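Local coordinates for protein beta-catenin homolog sys-1 (Caenorhabditis elegans, PDB 3C2G) that acts as a transcription coregulator in the Wnt asymmetry pathway, a beta-catenin that binds the TCF factor POP-1 directly and activates or represses target genes, at residues S199-T202 and R203-D206; F208-N212 and N213-Q217; L271-S274 and D275-D278; N297-L300 and I301-G304; E340-Y343 and S344-F348. One frame throughout, in Å; residues are numbered along the deposited sequence.

Contact 1. Residues S199-T202 and R203-D206; sequences SKDT and RLKD
Asp201 sits at the N-cap of helix 202-210 and meets the first turn with both its backbone and its carboxylate. Its carbonyl does most of the work: Lys205 N bonds to Asp201 O at 3.2 Å, and Leu204 N leans on the same oxygen in a weak, bent bond. That N-H is shared, for Leu204 N also makes a weak capping bond to Asp201 OD2 at 3.4 Å. The other carboxylate oxygen, OD1, is taken by a salt bridge to Lys165, so the cap ties the helix start to a preceding loop. One residue on, Asp206 N bonds to Thr202 O at 3.3 Å and continues the helical ladder.

Arg203 adds charge without a bond. Its CG lies 3.6 Å from Asp201 OD2, and the chain runs on so that this oxygen stands over one face of the guanidinium, 4.5 Å from NE, with the carboxylate and guanidinium planes turned 68° apart. Leu204 CB packs against Asp201 CB at 3.7 Å. Because no N-H of Arg203 points at the carboxylate, its pull is probably electrostatic alone, adding to that of Lys165 and the helix N-terminus in favouring a charged Asp201.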
loop_
_atom_site.group_PDB
_atom_site.type_symbol
_atom_site.label_atom_id
_atom_site.label_comp_id
_atom_site.label_asym_id
_atom_site.label_seq_id
_atom_site.Cartn_x
_atom_site.Cartn_y
_atom_site.Cartn_z
ATOM N N SER A 199 -6.504 10.783 -9.867
ATOM C CA SER A 199 -5.055 10.679 -9.822
ATOM C C SER A 199 -4.378 12.029 -9.588
ATOM O O SER A 199 -4.532 12.957 -10.389
ATOM C CB SER A 199 -4.529 10.028 -11.096
ATOM O OG SER A 199 -3.130 9.853 -11.015
ATOM N N LYS A 200 -3.651 12.119 -8.470
ATOM C CA LYS A 200 -2.871 13.308 -8.070
ATOM C C LYS A 200 -3.723 14.550 -7.747
ATOM O O LYS A 200 -3.213 15.680 -7.703
ATOM C CB LYS A 200 -1.774 13.632 -9.098
ATOM C CG LYS A 200 -0.784 12.496 -9.343
ATOM C CD LYS A 200 0.403 12.968 -10.191
ATOM C CE LYS A 200 1.396 11.827 -10.460
ATOM N NZ LYS A 200 2.393 12.181 -11.527
ATOM N N ASP A 201 -5.013 14.335 -7.504
ATOM C CA ASP A 201 -5.918 15.405 -7.117
ATOM C C ASP A 201 -6.389 15.166 -5.681
ATOM O O ASP A 201 -7.514 14.726 -5.448
ATOM C CB ASP A 201 -7.102 15.469 -8.089
ATOM C CG ASP A 201 -7.649 16.883 -8.271
ATOM O OD1 ASP A 201 -7.822 17.302 -9.437
ATOM O OD2 ASP A 201 -7.911 17.577 -7.265
ATOM N N THR A 202 -5.512 15.457 -4.725
ATOM C CA THR A 202 -5.810 15.287 -3.300
ATOM C C THR A 202 -7.192 15.807 -2.894
ATOM O O THR A 202 -7.899 15.141 -2.131
ATOM C CB THR A 202 -4.739 15.958 -2.409
ATOM O OG1 THR A 202 -3.457 15.401 -2.712
ATOM C CG2 THR A 202 -5.035 15.732 -0.938
ATOM N N ARG A 203 -7.579 16.985 -3.386
ATOM C CA ARG A 203 -8.851 17.558 -2.960
ATOM C C ARG A 203 -10.039 16.897 -3.626
ATOM O O ARG A 203 -11.144 16.941 -3.092
ATOM C CB ARG A 203 -8.901 19.090 -3.088
ATOM C CG ARG A 203 -8.619 19.667 -4.458
ATOM C CD ARG A 203 -8.330 21.173 -4.340
ATOM N NE ARG A 203 -7.423 21.621 -5.399
ATOM C CZ ARG A 203 -7.808 22.163 -6.553
ATOM N NH1 ARG A 203 -9.098 22.357 -6.819
ATOM N NH2 ARG A 203 -6.894 22.518 -7.445
ATOM N N LEU A 204 -9.817 16.270 -4.777
ATOM C CA LEU A 204 -10.904 15.546 -5.424
ATOM C C LEU A 204 -11.239 14.301 -4.613
ATOM O O LEU A 204 -12.407 13.933 -4.482
ATOM C CB LEU A 204 -10.591 15.209 -6.883
ATOM C CG LEU A 204 -11.827 14.985 -7.763
ATOM C CD1 LEU A 204 -12.803 16.152 -7.661
ATOM C CD2 LEU A 204 -11.440 14.749 -9.209
ATOM N N LYS A 205 -10.207 13.685 -4.047
ATOM C CA LYS A 205 -10.382 12.573 -3.130
ATOM C C LYS A 205 -11.250 12.994 -1.954
ATOM O O LYS A 205 -12.237 12.322 -1.629
ATOM C CB LYS A 205 -9.031 12.049 -2.650
ATOM C CG LYS A 205 -8.258 11.341 -3.735
ATOM C CD LYS A 205 -6.879 10.980 -3.273
ATOM C CE LYS A 205 -6.020 10.500 -4.421
ATOM N NZ LYS A 205 -4.682 10.107 -3.914
ATOM N N ASP A 206 -10.895 14.129 -1.353
ATOM C CA ASP A 206 -11.636 14.693 -0.230
ATOM C C ASP A 206 -13.025 15.162 -0.608
ATOM O O ASP A 206 -13.918 15.188 0.233
ATOM C CB ASP A 206 -10.862 15.844 0.405
ATOM C CG ASP A 206 -9.736 15.370 1.290
ATOM O OD1 ASP A 206 -9.685 14.168 1.622
ATOM O OD2 ASP A 206 -8.893 16.206 1.661
#

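Contact 2. Residues F208-N212 and N213-Q217; sequences FIWNN and NPHDQ
Asn213 N closes a type I' beta turn on Trp210 O at 2.9 Å, where helix 202-210 ends and the chain turns back. The Asn213 side chain braces the same turn: ND2 donates to Asn211 O at 3.0 Å, standing above that carbonyl plane while the oxygen lies close to the amide plane, and bonds weakly to Trp210 O. Asn211 and Asn212 both carry the positive phi that such a turn requires.

Outside this polar knot the chain folds over the indole. His215 lays its imidazole on the five-membered ring of Trp210, face to face, with centroids 3.6 Å apart and planes at 15°. With CG anti to the carbonyl carbon (chi1 -68°), the imidazole swings back over the pyrrole while His215 CA covers the neighbouring ring, a CH-pi contact 3.7 Å from the centroid of the six-membered ring of Trp210. Ile209 CG2 lies on the opposite indole face, and Gln217 O meets the edge at Trp210 CZ3, 3.6 Å away. Gln217 O also accepts from Arg282 of helix 274-282. A serine in place of Trp210 would probably leave the His215 imidazole without its stacking partner and set it free to turn. The backbone turn fixes where the loop reverses, whereas aromatic stacking and the CH-pi contact hold its return against the helix end.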
loop_
_atom_site.group_PDB
_atom_site.type_symbol
_atom_site.label_atom_id
_atom_site.label_comp_id
_atom_site.label_asym_id
_atom_site.label_seq_id
_atom_site.Cartn_x
_atom_site.Cartn_y
_atom_site.Cartn_z
ATOM N N PHE A 208 -14.861 13.596 -2.918
ATOM C CA PHE A 208 -15.572 12.321 -3.034
ATOM C C PHE A 208 -15.883 11.669 -1.690
ATOM O O PHE A 208 -16.964 11.128 -1.506
ATOM C CB PHE A 208 -14.808 11.343 -3.930
ATOM C CG PHE A 208 -14.808 11.724 -5.381
ATOM C CD1 PHE A 208 -15.935 12.288 -5.968
ATOM C CD2 PHE A 208 -13.685 11.494 -6.170
ATOM C CE1 PHE A 208 -15.931 12.634 -7.310
ATOM C CE2 PHE A 208 -13.673 11.831 -7.513
ATOM C CZ PHE A 208 -14.794 12.400 -8.084
ATOM N N ILE A 209 -14.933 11.727 -0.764
ATOM C CA ILE A 209 -15.112 11.165 0.565
ATOM C C ILE A 209 -16.067 12.015 1.400
ATOM O O ILE A 209 -17.141 11.558 1.800
ATOM C CB ILE A 209 -13.765 11.054 1.303
ATOM C CG1 ILE A 209 -12.872 10.016 0.638
ATOM C CG2 ILE A 209 -13.975 10.687 2.760
ATOM C CD1 ILE A 209 -11.412 10.202 0.963
ATOM N N TRP A 210 -15.673 13.260 1.640
ATOM C CA TRP A 210 -16.310 14.080 2.654
ATOM C C TRP A 210 -17.465 14.932 2.143
ATOM O O TRP A 210 -18.297 15.367 2.930
ATOM C CB TRP A 210 -15.263 14.940 3.354
ATOM C CG TRP A 210 -14.218 14.120 4.036
ATOM C CD1 TRP A 210 -12.915 13.975 3.662
ATOM C CD2 TRP A 210 -14.394 13.305 5.199
ATOM N NE1 TRP A 210 -12.262 13.141 4.530
ATOM C CE2 TRP A 210 -13.149 12.705 5.478
ATOM C CE3 TRP A 210 -15.486 13.023 6.034
ATOM C CZ2 TRP A 210 -12.960 11.840 6.565
ATOM C CZ3 TRP A 210 -15.298 12.165 7.112
ATOM C CH2 TRP A 210 -14.043 11.585 7.368
ATOM N N ASN A 211 -17.518 15.173 0.836
ATOM C CA ASN A 211 -18.576 16.001 0.250
ATOM C C ASN A 211 -18.731 17.318 1.025
ATOM O O ASN A 211 -19.844 17.747 1.330
ATOM C CB ASN A 211 -19.894 15.209 0.211
ATOM C CG ASN A 211 -20.894 15.750 -0.810
ATOM O OD1 ASN A 211 -20.885 16.936 -1.156
ATOM N ND2 ASN A 211 -21.777 14.872 -1.285
ATOM N N ASN A 212 -17.599 17.935 1.364
ATOM C CA ASN A 212 -17.579 19.187 2.135
ATOM C C ASN A 212 -18.222 19.118 3.531
ATOM O O ASN A 212 -18.796 20.101 4.003
ATOM C CB ASN A 212 -18.173 20.354 1.319
ATOM C CG ASN A 212 -17.256 20.809 0.189
ATOM O OD1 ASN A 212 -17.644 20.805 -0.987
ATOM N ND2 ASN A 212 -16.027 21.189 0.537
ATOM N N ASN A 213 -18.124 17.962 4.182
ATOM C CA ASN A 213 -18.540 17.825 5.582
ATOM C C ASN A 213 -17.331 17.705 6.507
ATOM O O ASN A 213 -16.227 17.437 6.037
ATOM C CB ASN A 213 -19.474 16.627 5.763
ATOM C CG ASN A 213 -20.878 16.911 5.282
ATOM O OD1 ASN A 213 -21.819 16.961 6.077
ATOM N ND2 ASN A 213 -21.029 17.115 3.976
ATOM N N PRO A 214 -17.527 17.920 7.824
ATOM C CA PRO A 214 -16.394 17.826 8.750
ATOM C C PRO A 214 -15.792 16.417 8.809
ATOM O O PRO A 214 -16.533 15.422 8.842
ATOM C CB PRO A 214 -17.008 18.212 10.104
ATOM C CG PRO A 214 -18.268 18.944 9.762
ATOM C CD PRO A 214 -18.773 18.277 8.528
ATOM N N HIS A 215 -14.458 16.363 8.820
ATOM C CA HIS A 215 -13.691 15.112 8.822
ATOM C C HIS A 215 -13.837 14.283 10.103
ATOM O O HIS A 215 -13.363 13.148 10.156
ATOM C CB HIS A 215 -12.208 15.388 8.549
ATOM C CG HIS A 215 -11.919 15.864 7.157
ATOM N ND1 HIS A 215 -10.658 15.810 6.602
ATOM C CD2 HIS A 215 -12.726 16.392 6.205
ATOM C CE1 HIS A 215 -10.698 16.294 5.376
ATOM N NE2 HIS A 215 -11.941 16.657 5.111
ATOM N N ASP A 216 -14.490 14.840 11.119
ATOM C CA ASP A 216 -14.750 14.108 12.364
ATOM C C ASP A 216 -16.166 13.527 12.413
ATOM O O ASP A 216 -16.467 12.683 13.259
ATOM C CB ASP A 216 -14.485 14.995 13.592
ATOM C CG ASP A 216 -15.362 16.250 13.614
ATOM O OD1 ASP A 216 -14.830 17.342 13.325
ATOM O OD2 ASP A 216 -16.580 16.142 13.903
ATOM N N GLN A 217 -17.034 13.993 11.516
ATOM C CA GLN A 217 -18.384 13.444 11.375
ATOM C C GLN A 217 -18.336 12.066 10.695
ATOM O O GLN A 217 -17.319 11.705 10.097
ATOM C CB GLN A 217 -19.265 14.379 10.536
ATOM C CG GLN A 217 -19.402 15.794 11.060
ATOM C CD GLN A 217 -20.528 15.970 12.055
ATOM O OE1 GLN A 217 -20.441 15.522 13.197
ATOM N NE2 GLN A 217 -21.586 16.648 11.629
#

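Contact 3. Residues L271-S274 and D275-D278; sequences LHDS and DAID
Leu271, just past the end of helix 251-270, reaches forward over the start of helix 274-282: CD2 touches Ala276 CB at 3.9 Å, and CB meets Ile277 CG2 at the same distance. The short link between the two helices ends in a helix N-cap, within the armadillo domain. Leu271 also packs its side chain on Leu307 and Val311 of helix 298-311. His272 turns instead toward helix 202-210, where its NE2 hydrogen-bonds Asp206, while one face of its ring receives Asp273 CG.

Asp273 is the N-cap. Its CG stands between the backbone N and the carbonyl carbon (chi1 64°), which swings OD1 over the first turn to accept from Ala276 N at 3.0 Å, nearly along the C-O axis. The same residue's carbonyl takes Ile277 N at 3.1 Å. Cap and first helical bond thus issue from one residue.

Ser274 opens the helix itself, its O accepting from Asp278 N at 3.0 Å. The Asp278 carboxylate folds back beside that carbonyl and uses OD1 to accept from Ala316 N. Ile277 also packs on a basic side chain of the bound peptide, and its CG1 rests 3.6 Å from Ser274 O.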
loop_
_atom_site.group_PDB
_atom_site.type_symbol
_atom_site.label_atom_id
_atom_site.label_comp_id
_atom_site.label_asym_id
_atom_site.label_seq_id
_atom_site.Cartn_x
_atom_site.Cartn_y
_atom_site.Cartn_z
ATOM N N LEU A 271 -8.290 6.712 0.084
ATOM C CA LEU A 271 -7.926 6.840 1.490
ATOM C C LEU A 271 -6.477 7.290 1.661
ATOM O O LEU A 271 -5.621 6.525 2.096
ATOM C CB LEU A 271 -8.215 5.524 2.213
ATOM C CG LEU A 271 -9.647 5.024 2.025
ATOM C CD1 LEU A 271 -9.756 3.617 2.565
ATOM C CD2 LEU A 271 -10.716 5.957 2.635
ATOM N N HIS A 272 -6.215 8.540 1.298
ATOM C CA HIS A 272 -4.852 9.056 1.194
ATOM C C HIS A 272 -4.176 9.383 2.537
ATOM O O HIS A 272 -2.947 9.352 2.644
ATOM C CB HIS A 272 -4.825 10.270 0.261
ATOM C CG HIS A 272 -5.742 11.380 0.676
ATOM N ND1 HIS A 272 -5.283 12.554 1.235
ATOM C CD2 HIS A 272 -7.092 11.497 0.616
ATOM C CE1 HIS A 272 -6.310 13.347 1.494
ATOM N NE2 HIS A 272 -7.419 12.727 1.135
ATOM N N ASP A 273 -4.970 9.689 3.559
ATOM C CA ASP A 273 -4.425 10.125 4.841
ATOM C C ASP A 273 -5.187 9.566 6.036
ATOM O O ASP A 273 -6.147 8.804 5.870
ATOM C CB ASP A 273 -4.388 11.659 4.909
ATOM C CG ASP A 273 -5.775 12.297 4.858
ATOM O OD1 ASP A 273 -6.787 11.628 5.157
ATOM O OD2 ASP A 273 -5.849 13.493 4.528
ATOM N N SER A 274 -4.751 9.983 7.230
ATOM C CA SER A 274 -5.294 9.533 8.511
ATOM C C SER A 274 -6.789 9.779 8.699
ATOM O O SER A 274 -7.490 8.934 9.262
ATOM C CB SER A 274 -4.524 10.191 9.652
ATOM O OG SER A 274 -3.153 9.826 9.586
ATOM N N ASP A 275 -7.273 10.934 8.246
ATOM C CA ASP A 275 -8.676 11.272 8.427
ATOM C C ASP A 275 -9.543 10.349 7.573
ATOM O O ASP A 275 -10.615 9.907 8.015
ATOM C CB ASP A 275 -8.947 12.744 8.083
ATOM C CG ASP A 275 -8.480 13.713 9.183
ATOM O OD1 ASP A 275 -8.908 13.556 10.353
ATOM O OD2 ASP A 275 -7.686 14.637 8.871
ATOM N N ALA A 276 -9.058 10.039 6.368
ATOM C CA ALA A 276 -9.778 9.188 5.443
ATOM C C ALA A 276 -9.870 7.752 5.951
ATOM O O ALA A 276 -10.963 7.182 5.980
ATOM C CB ALA A 276 -9.136 9.233 4.067
ATOM N N ILE A 277 -8.736 7.177 6.362
ATOM C CA ILE A 277 -8.727 5.797 6.869
ATOM C C ILE A 277 -9.519 5.661 8.170
ATOM O O ILE A 277 -10.164 4.636 8.388
ATOM C CB ILE A 277 -7.292 5.163 6.987
ATOM C CG1 ILE A 277 -6.564 5.656 8.239
ATOM C CG2 ILE A 277 -6.474 5.405 5.696
ATOM C CD1 ILE A 277 -5.210 5.034 8.460
ATOM N N ASP A 278 -9.504 6.697 9.011
ATOM C CA ASP A 278 -10.347 6.704 10.224
ATOM C C ASP A 278 -11.833 6.792 9.873
ATOM O O ASP A 278 -12.662 6.132 10.508
ATOM C CB ASP A 278 -9.923 7.788 11.229
ATOM C CG ASP A 278 -8.755 7.337 12.124
ATOM O OD1 ASP A 278 -8.924 6.379 12.912
ATOM O OD2 ASP A 278 -7.659 7.936 12.042
#

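Contact 4. Residues N297-L300 and I301-G304; sequences NNDL and IRAG
Ile301 lies along the carbonyl of Asn297 on the close-packed side of this first turn, its CG1 3.3 Å from Asn297 O, while its N donates to that same oxygen at 2.8 Å. Asn297 is the N-cap of helix 298-311. Its CG is anti to the backbone N (chi1 175°), and OD1 curls back to take Leu300 N at 2.9 Å, in the carbonyl plane. Both oxygens of one residue therefore satisfy N-H groups of the opening turn. Leu300 is buried against Ile260 of helix 251-270, and Ile301 against Val341 of helix 339-352; behind them Gly304 N bonds to Leu300 O.

The polar side is looser. Asp299 and Arg302, three residues apart, form a salt bridge from OD1 to NH2 at 3.0 Å. It is not a flat, paired one: a single N-H is used, OD1 is met on its anti side but from well out of the carboxylate plane, and the carboxylate and guanidinium planes stand 70° apart. The arginine chain bends at chi3 (-76°), folding the guanidinium back so that Asn298 O lies over its face. A leucine in place of Arg302 would probably leave the Asp299 carboxylate without its charged mate and free to rotate. The cap bonds satisfy opening N-H groups, whereas the ion pair, a single oblique bond beside a long, weak pairing of Arg302 with Asp338, probably contributes less.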
loop_
_atom_site.group_PDB
_atom_site.type_symbol
_atom_site.label_atom_id
_atom_site.label_comp_id
_atom_site.label_asym_id
_atom_site.label_seq_id
_atom_site.Cartn_x
_atom_site.Cartn_y
_atom_site.Cartn_z
ATOM N N ASN A 297 -11.217 -16.783 -3.612
ATOM C CA ASN A 297 -10.577 -16.322 -4.827
ATOM C C ASN A 297 -9.353 -15.484 -4.450
ATOM O O ASN A 297 -9.467 -14.463 -3.747
ATOM C CB ASN A 297 -11.557 -15.502 -5.667
ATOM C CG ASN A 297 -10.902 -14.890 -6.884
ATOM O OD1 ASN A 297 -10.191 -13.888 -6.787
ATOM N ND2 ASN A 297 -11.126 -15.496 -8.038
ATOM N N ASN A 298 -8.189 -15.909 -4.927
ATOM C CA ASN A 298 -6.924 -15.340 -4.493
ATOM C C ASN A 298 -6.656 -13.901 -4.908
ATOM O O ASN A 298 -6.011 -13.157 -4.167
ATOM C CB ASN A 298 -5.763 -16.271 -4.871
ATOM C CG ASN A 298 -5.829 -17.589 -4.123
ATOM O OD1 ASN A 298 -6.684 -17.770 -3.247
ATOM N ND2 ASN A 298 -4.939 -18.515 -4.455
ATOM N N ASP A 299 -7.140 -13.495 -6.075
ATOM C CA ASP A 299 -6.977 -12.105 -6.489
ATOM C C ASP A 299 -7.790 -11.221 -5.570
ATOM O O ASP A 299 -7.339 -10.171 -5.133
ATOM C CB ASP A 299 -7.406 -11.902 -7.950
ATOM C CG ASP A 299 -6.372 -12.431 -8.948
ATOM O OD1 ASP A 299 -5.163 -12.469 -8.604
ATOM O OD2 ASP A 299 -6.763 -12.803 -10.081
ATOM N N LEU A 300 -8.998 -11.673 -5.278
ATOM C CA LEU A 300 -9.895 -10.958 -4.407
ATOM C C LEU A 300 -9.283 -10.892 -2.998
ATOM O O LEU A 300 -9.231 -9.825 -2.392
ATOM C CB LEU A 300 -11.278 -11.633 -4.416
ATOM C CG LEU A 300 -12.438 -10.968 -3.679
ATOM C CD1 LEU A 300 -13.735 -11.664 -4.010
ATOM C CD2 LEU A 300 -12.215 -11.040 -2.182
ATOM N N ILE A 301 -8.790 -12.022 -2.497
ATOM C CA ILE A 301 -8.157 -12.048 -1.181
ATOM C C ILE A 301 -6.913 -11.143 -1.128
ATOM O O ILE A 301 -6.767 -10.343 -0.196
ATOM C CB ILE A 301 -7.866 -13.503 -0.695
ATOM C CG1 ILE A 301 -9.192 -14.244 -0.475
ATOM C CG2 ILE A 301 -7.020 -13.496 0.595
ATOM C CD1 ILE A 301 -9.088 -15.745 -0.517
ATOM N N ARG A 302 -6.038 -11.253 -2.124
ATOM C CA ARG A 302 -4.874 -10.358 -2.207
ATOM C C ARG A 302 -5.253 -8.885 -2.139
ATOM O O ARG A 302 -4.575 -8.096 -1.478
ATOM C CB ARG A 302 -4.040 -10.607 -3.472
ATOM C CG ARG A 302 -2.957 -11.653 -3.312
ATOM C CD ARG A 302 -1.956 -11.609 -4.465
ATOM N NE ARG A 302 -2.501 -12.206 -5.680
ATOM C CZ ARG A 302 -2.516 -13.515 -5.938
ATOM N NH1 ARG A 302 -2.014 -14.382 -5.066
ATOM N NH2 ARG A 302 -3.042 -13.966 -7.078
ATOM N N ALA A 303 -6.328 -8.515 -2.827
ATOM C CA ALA A 303 -6.682 -7.114 -2.943
ATOM C C ALA A 303 -7.319 -6.576 -1.665
ATOM O O ALA A 303 -7.101 -5.431 -1.304
ATOM C CB ALA A 303 -7.579 -6.874 -4.150
ATOM N N GLY A 304 -8.115 -7.404 -1.005
ATOM C CA GLY A 304 -8.720 -7.060 0.280
ATOM C C GLY A 304 -7.686 -6.867 1.371
ATOM O O GLY A 304 -7.739 -5.883 2.127
#

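Contact 5. Residues E340-Y343 and S344-F348; sequences EVIY and SGTGF
Ser344 OG turns back along helix 339-352 and donates to Glu340 O at 2.9 Å, joining Ser344 N on that carbonyl. The two donors reach the oxygen from opposite faces of its plane, each tilted from it by about 30°. Two residues on, Thr346 makes the same kind of paired bond from a different torsion: OG1 donates to Ile342 O at 2.8 Å, and Thr346 N takes the other face at 3.0 Å. Here OG1 stands between the backbone N and the carbonyl carbon (chi1 60°), which places CG2 near Ile342, where the two CG2 methyls lie 4.1 Å apart.

These are intrahelical serine and threonine bonds to the carbonyl four residues back, which satisfy buried hydroxyls within a helix of the armadillo superhelix. The glycines continue the backbone ladder: Gly345 N bonds to Val341 O at 2.9 Å, and Gly347 N to Tyr343 O at 3.1 Å.

Farther out, helix 388-409 covers the side of Thr346 and Tyr343, while Ser344 faces Cys305 of helix 298-311. Asn400 ND2 hydrogen-bonds Thr346 OG1, so that hydroxyl both donates and accepts, and Arg393 forms a salt bridge with Glu340 and a cation-pi contact with Tyr343. The Tyr343 ring also packs on an aromatic side chain of the bound peptide.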
loop_
_atom_site.group_PDB
_atom_site.type_symbol
_atom_site.label_atom_id
_atom_site.label_comp_id
_atom_site.label_asym_id
_atom_site.label_seq_id
_atom_site.Cartn_x
_atom_site.Cartn_y
_atom_site.Cartn_z
ATOM N N GLU A 340 2.208 -12.719 -0.375
ATOM C CA GLU A 340 1.631 -11.379 -0.388
ATOM C C GLU A 340 0.562 -11.270 0.679
ATOM O O GLU A 340 0.437 -10.248 1.342
ATOM C CB GLU A 340 1.037 -11.035 -1.760
ATOM C CG GLU A 340 2.068 -10.719 -2.837
ATOM C CD GLU A 340 2.959 -9.525 -2.493
ATOM O OE1 GLU A 340 2.445 -8.530 -1.916
ATOM O OE2 GLU A 340 4.176 -9.584 -2.808
ATOM N N VAL A 341 -0.211 -12.334 0.839
ATOM C CA VAL A 341 -1.249 -12.366 1.843
ATOM C C VAL A 341 -0.616 -12.398 3.243
ATOM O O VAL A 341 -1.061 -11.681 4.132
ATOM C CB VAL A 341 -2.233 -13.546 1.597
ATOM C CG1 VAL A 341 -3.223 -13.667 2.713
ATOM C CG2 VAL A 341 -2.988 -13.333 0.297
ATOM N N ILE A 342 0.443 -13.196 3.419
ATOM C CA ILE A 342 1.147 -13.271 4.694
ATOM C C ILE A 342 1.724 -11.906 5.026
ATOM O O ILE A 342 1.658 -11.448 6.173
ATOM C CB ILE A 342 2.304 -14.310 4.689
ATOM C CG1 ILE A 342 1.822 -15.717 4.290
ATOM C CG2 ILE A 342 3.002 -14.344 6.029
ATOM C CD1 ILE A 342 0.588 -16.189 4.991
ATOM N N TYR A 343 2.275 -11.257 4.012
ATOM C CA TYR A 343 2.869 -9.950 4.182
ATOM C C TYR A 343 1.841 -8.948 4.656
ATOM O O TYR A 343 2.088 -8.243 5.631
ATOM C CB TYR A 343 3.499 -9.473 2.888
ATOM C CG TYR A 343 3.894 -8.022 2.917
ATOM C CD1 TYR A 343 4.982 -7.591 3.707
ATOM C CD2 TYR A 343 3.203 -7.071 2.145
ATOM C CE1 TYR A 343 5.361 -6.254 3.735
ATOM C CE2 TYR A 343 3.578 -5.721 2.160
ATOM C CZ TYR A 343 4.652 -5.314 2.959
ATOM O OH TYR A 343 5.038 -3.982 2.987
ATOM N N SER A 344 0.686 -8.909 3.992
ATOM C CA SER A 344 -0.378 -7.967 4.334
ATOM C C SER A 344 -0.962 -8.237 5.713
ATOM O O SER A 344 -1.149 -7.312 6.498
ATOM C CB SER A 344 -1.498 -8.011 3.296
ATOM O OG SER A 344 -1.007 -7.805 1.985
ATOM N N GLY A 345 -1.248 -9.508 5.995
ATOM C CA GLY A 345 -1.857 -9.913 7.252
ATOM C C GLY A 345 -0.977 -9.626 8.455
ATOM O O GLY A 345 -1.446 -9.071 9.451
ATOM N N THR A 346 0.297 -10.010 8.377
ATOM C CA THR A 346 1.213 -9.777 9.482
ATOM C C THR A 346 1.491 -8.282 9.661
ATOM O O THR A 346 1.729 -7.827 10.784
ATOM C CB THR A 346 2.565 -10.557 9.343
ATOM O OG1 THR A 346 3.249 -10.165 8.143
ATOM C CG2 THR A 346 2.344 -12.063 9.347
ATOM N N GLY A 347 1.490 -7.534 8.551
ATOM C CA GLY A 347 1.665 -6.089 8.580
ATOM C C GLY A 347 0.503 -5.452 9.313
ATOM O O GLY A 347 0.693 -4.619 10.191
ATOM N N PHE A 348 -0.705 -5.873 8.964
ATOM C CA PHE A 348 -1.917 -5.459 9.649
ATOM C C PHE A 348 -1.920 -5.795 11.156
ATOM O O PHE A 348 -2.338 -4.983 11.983
ATOM C CB PHE A 348 -3.135 -6.096 8.969
ATOM C CG PHE A 348 -4.418 -5.849 9.688
ATOM C CD1 PHE A 348 -5.147 -4.697 9.455
ATOM C CD2 PHE A 348 -4.884 -6.753 10.630
ATOM C CE1 PHE A 348 -6.350 -4.462 10.136
ATOM C CE2 PHE A 348 -6.063 -6.521 11.325
ATOM C CZ PHE A 348 -6.801 -5.382 11.075
#

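In the fold
The five contacts follow one another along the chain without overlap, in the middle of an all-helical armadillo domain. Contacts 1 and 2 occupy the two ends of helix 202-210, their centres 13 Å apart, and contact 3 starts helix 274-282 beside both: His272 also packs on Thr202 and Lys205 of contact 1, and Trp210 of contact 2 packs on Asp275. Contacts 4 and 5, on helices 298-311 and 339-352, form a second group, their centres 12 Å apart, where Ile301 and Arg302 meet Val341. Contact 3 lies about 20 Å from contact 5, centre to centre, yet both touch the bound peptide, consistent with successive helices contributing to one extended surface for a partner.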